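PDB 3DTZ: putative Chlorite dismutase TA0507 from Thermoplasma acidophilum, which is of unknown function but probably binds heme and may act as an oxidoreductase. Local coordinates for residues T26-Y31 and V195-I200; R52-F57 and I65-Y70. All coordinates share one frame; numbering follows the deposited sequence.

Contact 1 (T26-Y31 and V195-I200)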
# COMPACT_ATOMS: atom_id res chain seq x y z
N THR D 26 25.50 -7.18 5.44
CA THR D 26 24.56 -7.64 6.46
C THR D 26 23.13 -7.67 5.91
O THR D 26 22.79 -6.92 4.98
CB THR D 26 24.65 -6.80 7.75
OG1 THR D 26 23.85 -7.41 8.78
CG2 THR D 26 24.20 -5.32 7.50
N SER D 27 22.31 -8.54 6.51
CA SER D 27 20.89 -8.58 6.15
C SER D 27 20.05 -8.67 7.40
O SER D 27 20.45 -9.29 8.38
CB SER D 27 20.60 -9.79 5.26
OG SER D 27 20.98 -9.53 3.92
N VAL D 28 18.88 -8.03 7.33
CA VAL D 28 17.88 -8.20 8.37
C VAL D 28 16.64 -8.74 7.62
O VAL D 28 16.23 -8.16 6.62
CB VAL D 28 17.54 -6.86 9.05
CG1 VAL D 28 16.44 -7.07 10.08
CG2 VAL D 28 18.85 -6.25 9.72
N LEU D 29 16.09 -9.84 8.12
CA LEU D 29 14.88 -10.47 7.54
C LEU D 29 13.83 -10.59 8.64
O LEU D 29 14.18 -10.91 9.78
CB LEU D 29 15.18 -11.90 7.02
CG LEU D 29 16.46 -12.15 6.20
CD1 LEU D 29 16.52 -13.63 5.80
CD2 LEU D 29 16.50 -11.21 4.97
N SER D 30 12.57 -10.37 8.31
CA SER D 30 11.51 -10.66 9.27
C SER D 30 10.42 -11.52 8.63
O SER D 30 10.22 -11.47 7.41
CB SER D 30 10.95 -9.38 9.88
OG SER D 30 10.26 -8.59 8.91
N TYR D 31 9.79 -12.37 9.45
CA TYR D 31 8.80 -13.32 8.97
C TYR D 31 7.63 -13.36 9.92
O TYR D 31 7.79 -13.17 11.13
CB TYR D 31 9.40 -14.73 8.88
CG TYR D 31 10.35 -14.92 7.73
CD1 TYR D 31 11.71 -14.55 7.85
CD2 TYR D 31 9.90 -15.42 6.52
CE1 TYR D 31 12.60 -14.68 6.78
CE2 TYR D 31 10.78 -15.57 5.42
CZ TYR D 31 12.12 -15.21 5.57
OH TYR D 31 12.97 -15.35 4.52
N VAL D 195 20.63 1.31 6.07
CA VAL D 195 19.89 0.55 7.08
C VAL D 195 20.67 0.75 8.39
O VAL D 195 21.88 0.47 8.46
CB VAL D 195 19.74 -0.93 6.72
CG1 VAL D 195 18.88 -1.64 7.81
CG2 VAL D 195 19.10 -1.12 5.32
N VAL D 196 20.02 1.35 9.38
CA VAL D 196 20.75 1.63 10.62
C VAL D 196 20.35 0.58 11.65
O VAL D 196 19.15 0.28 11.78
CB VAL D 196 20.54 3.06 11.14
CG1 VAL D 196 21.61 3.39 12.09
CG2 VAL D 196 20.67 4.08 9.97
N LEU D 197 21.34 -0.02 12.28
CA LEU D 197 21.12 -1.13 13.23
C LEU D 197 21.66 -0.73 14.61
O LEU D 197 22.74 -0.15 14.72
CB LEU D 197 21.85 -2.39 12.76
CG LEU D 197 21.63 -2.78 11.29
CD1 LEU D 197 22.49 -3.97 10.91
CD2 LEU D 197 20.15 -3.03 11.00
N TYR D 198 20.93 -1.13 15.67
CA TYR D 198 21.36 -0.85 17.04
C TYR D 198 21.14 -2.07 17.91
O TYR D 198 20.08 -2.67 17.83
CB TYR D 198 20.57 0.28 17.66
CG TYR D 198 20.64 1.51 16.81
CD1 TYR D 198 21.72 2.39 16.95
CD2 TYR D 198 19.70 1.74 15.81
CE1 TYR D 198 21.82 3.52 16.16
CE2 TYR D 198 19.79 2.88 14.99
CZ TYR D 198 20.86 3.75 15.18
OH TYR D 198 21.00 4.86 14.38
N GLU D 199 22.13 -2.40 18.72
CA GLU D 199 21.93 -3.31 19.83
C GLU D 199 21.78 -2.41 21.07
O GLU D 199 22.61 -1.54 21.33
CB GLU D 199 23.13 -4.23 20.03
CG GLU D 199 23.36 -5.18 18.88
CD GLU D 199 24.49 -6.12 19.22
OE1 GLU D 199 24.34 -6.87 20.22
OE2 GLU D 199 25.52 -6.10 18.51
N ILE D 200 20.69 -2.62 21.80
CA ILE D 200 20.39 -1.71 22.91
C ILE D 200 20.02 -2.48 24.17
O ILE D 200 19.45 -3.57 24.08
CB ILE D 200 19.24 -0.72 22.55
CG1 ILE D 200 17.93 -1.45 22.37
CG2 ILE D 200 19.61 0.12 21.31
CD1 ILE D 200 16.70 -0.53 22.13
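Strands T26-Y31 and V195-I200 face each other without pairing and run steeply across one another, their closest CA atoms, V28 and V195, being 9.1 Å apart. They belong to the two ferredoxin-like halves of the chlorite dismutase fold, whose strands curl into one closed antiparallel barrel, so the contact spans the barrel interior rather than an edge between neighbours. L197 does most of the bridging. Its CG lies anti to the carbonyl carbon, beside the backbone N (chi1 -49°). From there CD1 runs on anti to CA (chi2 175°) and CD2 branches off, so that the two methyls part toward different residues opposite. CD1 meets T26 CG2 at 4.0 Å, while CD2 goes to V28, each pair reaching tip to tip. T26 is split by chemistry: OG1, anti to the backbone N (chi1 -172°), is held by Y83 O, with Y116 OH and S84 OG also bonded to it, and CG2 is left to meet the leucine. Thus a buried hydroxyl is satisfied at the strand while only a methyl faces across. The bridge is thin, a few methyls burying 118 Å² in all, and other side chains of the barrel thicken it: W82 and A142 pack on L197, and I80 packs on V28. The tightest touch between the two strands is V28 CG2 on L197 CD2, at 3.7 Å.

Contact 2 (R52-F57 and I65-Y70)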
# COMPACT_ATOMS: atom_id res chain seq x y z
N ARG D 52 16.26 -24.49 15.31
CA ARG D 52 17.55 -25.04 15.72
C ARG D 52 18.42 -25.32 14.48
O ARG D 52 19.59 -25.01 14.47
CB ARG D 52 17.36 -26.27 16.61
CG ARG D 52 16.96 -25.90 18.03
CD ARG D 52 16.95 -27.11 18.99
NE ARG D 52 15.75 -27.93 18.78
CZ ARG D 52 15.75 -29.21 18.41
NH1 ARG D 52 16.88 -29.89 18.21
NH2 ARG D 52 14.58 -29.83 18.26
N SER D 53 17.83 -25.90 13.45
CA SER D 53 18.57 -26.19 12.22
C SER D 53 19.09 -24.93 11.50
O SER D 53 20.23 -24.93 11.02
CB SER D 53 17.76 -27.07 11.28
OG SER D 53 18.55 -27.41 10.15
N ILE D 54 18.27 -23.88 11.42
CA ILE D 54 18.73 -22.60 10.88
C ILE D 54 19.96 -22.11 11.65
O ILE D 54 20.97 -21.77 11.06
CB ILE D 54 17.59 -21.52 10.90
CG1 ILE D 54 16.47 -21.96 9.95
CG2 ILE D 54 18.14 -20.15 10.50
CD1 ILE D 54 15.29 -20.99 9.87
N ASP D 55 19.87 -22.16 12.97
CA ASP D 55 20.95 -21.72 13.82
C ASP D 55 22.24 -22.52 13.54
O ASP D 55 23.32 -21.95 13.43
CB ASP D 55 20.52 -21.80 15.28
CG ASP D 55 21.52 -21.19 16.22
OD1 ASP D 55 21.70 -19.97 16.21
OD2 ASP D 55 22.12 -21.95 16.96
N GLU D 56 22.08 -23.84 13.38
CA GLU D 56 23.19 -24.74 13.06
C GLU D 56 23.83 -24.42 11.69
O GLU D 56 25.05 -24.53 11.54
CB GLU D 56 22.76 -26.22 13.17
CG GLU D 56 21.97 -26.79 11.98
CD GLU D 56 21.51 -28.25 12.18
OE1 GLU D 56 21.22 -28.65 13.33
OE2 GLU D 56 21.42 -28.99 11.17
N PHE D 57 23.00 -24.03 10.72
CA PHE D 57 23.47 -23.62 9.38
C PHE D 57 24.47 -22.46 9.49
O PHE D 57 25.55 -22.48 8.88
CB PHE D 57 22.28 -23.22 8.50
CG PHE D 57 22.66 -22.52 7.22
CD1 PHE D 57 22.94 -23.26 6.05
CD2 PHE D 57 22.70 -21.13 7.16
CE1 PHE D 57 23.29 -22.62 4.84
CE2 PHE D 57 23.03 -20.48 5.96
CZ PHE D 57 23.32 -21.23 4.80
N ILE D 65 29.84 -13.97 10.19
CA ILE D 65 30.42 -13.21 11.31
C ILE D 65 29.48 -13.21 12.53
O ILE D 65 29.94 -13.42 13.68
CB ILE D 65 30.81 -11.79 10.84
CG1 ILE D 65 31.92 -11.92 9.76
CG2 ILE D 65 31.24 -10.91 12.07
CD1 ILE D 65 32.28 -10.61 9.00
N ASN D 66 28.18 -13.01 12.29
CA ASN D 66 27.18 -13.13 13.34
C ASN D 66 25.87 -13.66 12.77
O ASN D 66 25.63 -13.64 11.54
CB ASN D 66 26.99 -11.80 14.14
CG ASN D 66 26.28 -10.71 13.34
OD1 ASN D 66 26.34 -10.67 12.11
ND2 ASN D 66 25.58 -9.83 14.05
N PHE D 67 25.06 -14.20 13.68
CA PHE D 67 23.68 -14.60 13.36
C PHE D 67 22.91 -14.57 14.67
O PHE D 67 23.27 -15.26 15.64
CB PHE D 67 23.62 -16.02 12.78
CG PHE D 67 22.22 -16.55 12.70
CD1 PHE D 67 21.33 -15.99 11.79
CD2 PHE D 67 21.77 -17.51 13.59
CE1 PHE D 67 19.99 -16.44 11.71
CE2 PHE D 67 20.44 -17.98 13.53
CZ PHE D 67 19.56 -17.44 12.60
N HIS D 68 21.88 -13.74 14.72
CA HIS D 68 21.05 -13.64 15.92
C HIS D 68 19.57 -13.68 15.53
O HIS D 68 19.20 -13.18 14.48
CB HIS D 68 21.36 -12.35 16.69
CG HIS D 68 22.81 -12.20 17.06
ND1 HIS D 68 23.46 -13.12 17.85
CD2 HIS D 68 23.71 -11.24 16.77
CE1 HIS D 68 24.73 -12.75 17.99
NE2 HIS D 68 24.91 -11.62 17.34
N ILE D 69 18.75 -14.24 16.42
CA ILE D 69 17.30 -14.32 16.20
C ILE D 69 16.63 -13.41 17.26
O ILE D 69 17.11 -13.37 18.40
CB ILE D 69 16.79 -15.79 16.34
CG1 ILE D 69 17.60 -16.72 15.43
CG2 ILE D 69 15.30 -15.83 15.94
CD1 ILE D 69 17.37 -18.20 15.67
N TYR D 70 15.55 -12.72 16.90
CA TYR D 70 14.80 -11.86 17.82
C TYR D 70 13.30 -12.14 17.73
O TYR D 70 12.77 -12.37 16.64
CB TYR D 70 15.01 -10.38 17.51
CG TYR D 70 16.45 -10.01 17.60
CD1 TYR D 70 17.29 -10.14 16.48
CD2 TYR D 70 16.99 -9.58 18.81
CE1 TYR D 70 18.67 -9.84 16.58
CE2 TYR D 70 18.36 -9.28 18.93
CZ TYR D 70 19.18 -9.39 17.80
OH TYR D 70 20.50 -9.08 17.90
O HOH W 1 23.57 -18.08 17.00
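The F67 ring meets I54 and D55 of the helix along one side, from CD2 through CE2 to CZ. With CG anti to the backbone N (chi1 168°), the ring stands out from the strand toward the helix. I54 comes in obliquely, its side chain at about a right angle to that of F67, and CG2 reaches ring atom CZ at 3.7 Å. D55 instead brings OD1 to the ring edge, in plane, 3.6 Å from both CD2 and CE2 of F67; there the slightly positive ring hydrogens probably suit a carboxylate oxygen. The carboxylate plane is turned 44° from that of the ring. A water lies 2.8 Å from D55 OD1 and 3.1 Å from F67 O, placed to donate to either, although other acceptors compete for its protons. F58, on the same helix, stacks on the F67 ring, and F81 of strand 79-85 packs on it too. Cutting F67 back to an alanine is likely to leave a gap beneath the helix, with I54 CG2 and F58 deprived of the ring and D55 OD1 of its edge. I54 in turn reaches R97, V98 and S101, so helix 41-60 is packed on both the sheet and helix 88-102.

How the contacts relate
Strand 25-33 opens the first ferredoxin-like half; the chain then climbs through helix 41-60 and returns as strand 64-72. Contact 2 closes this short helix-to-strand return, with only seven residues between its segments, and fixes the helix to the outer side of the sheet. Contact 1 spans 163 residues, ending at strand 194-200 in the second half, and contact 2 lies wholly within that span; the two do not cross. Their centres are 14 Å apart and their nearest atoms about 5 Å, without touching. Contact 1 therefore ties the two halves together through the barrel interior, whereas contact 2 joins helix 41-60 to strand 64-72 on the outside of the barrel.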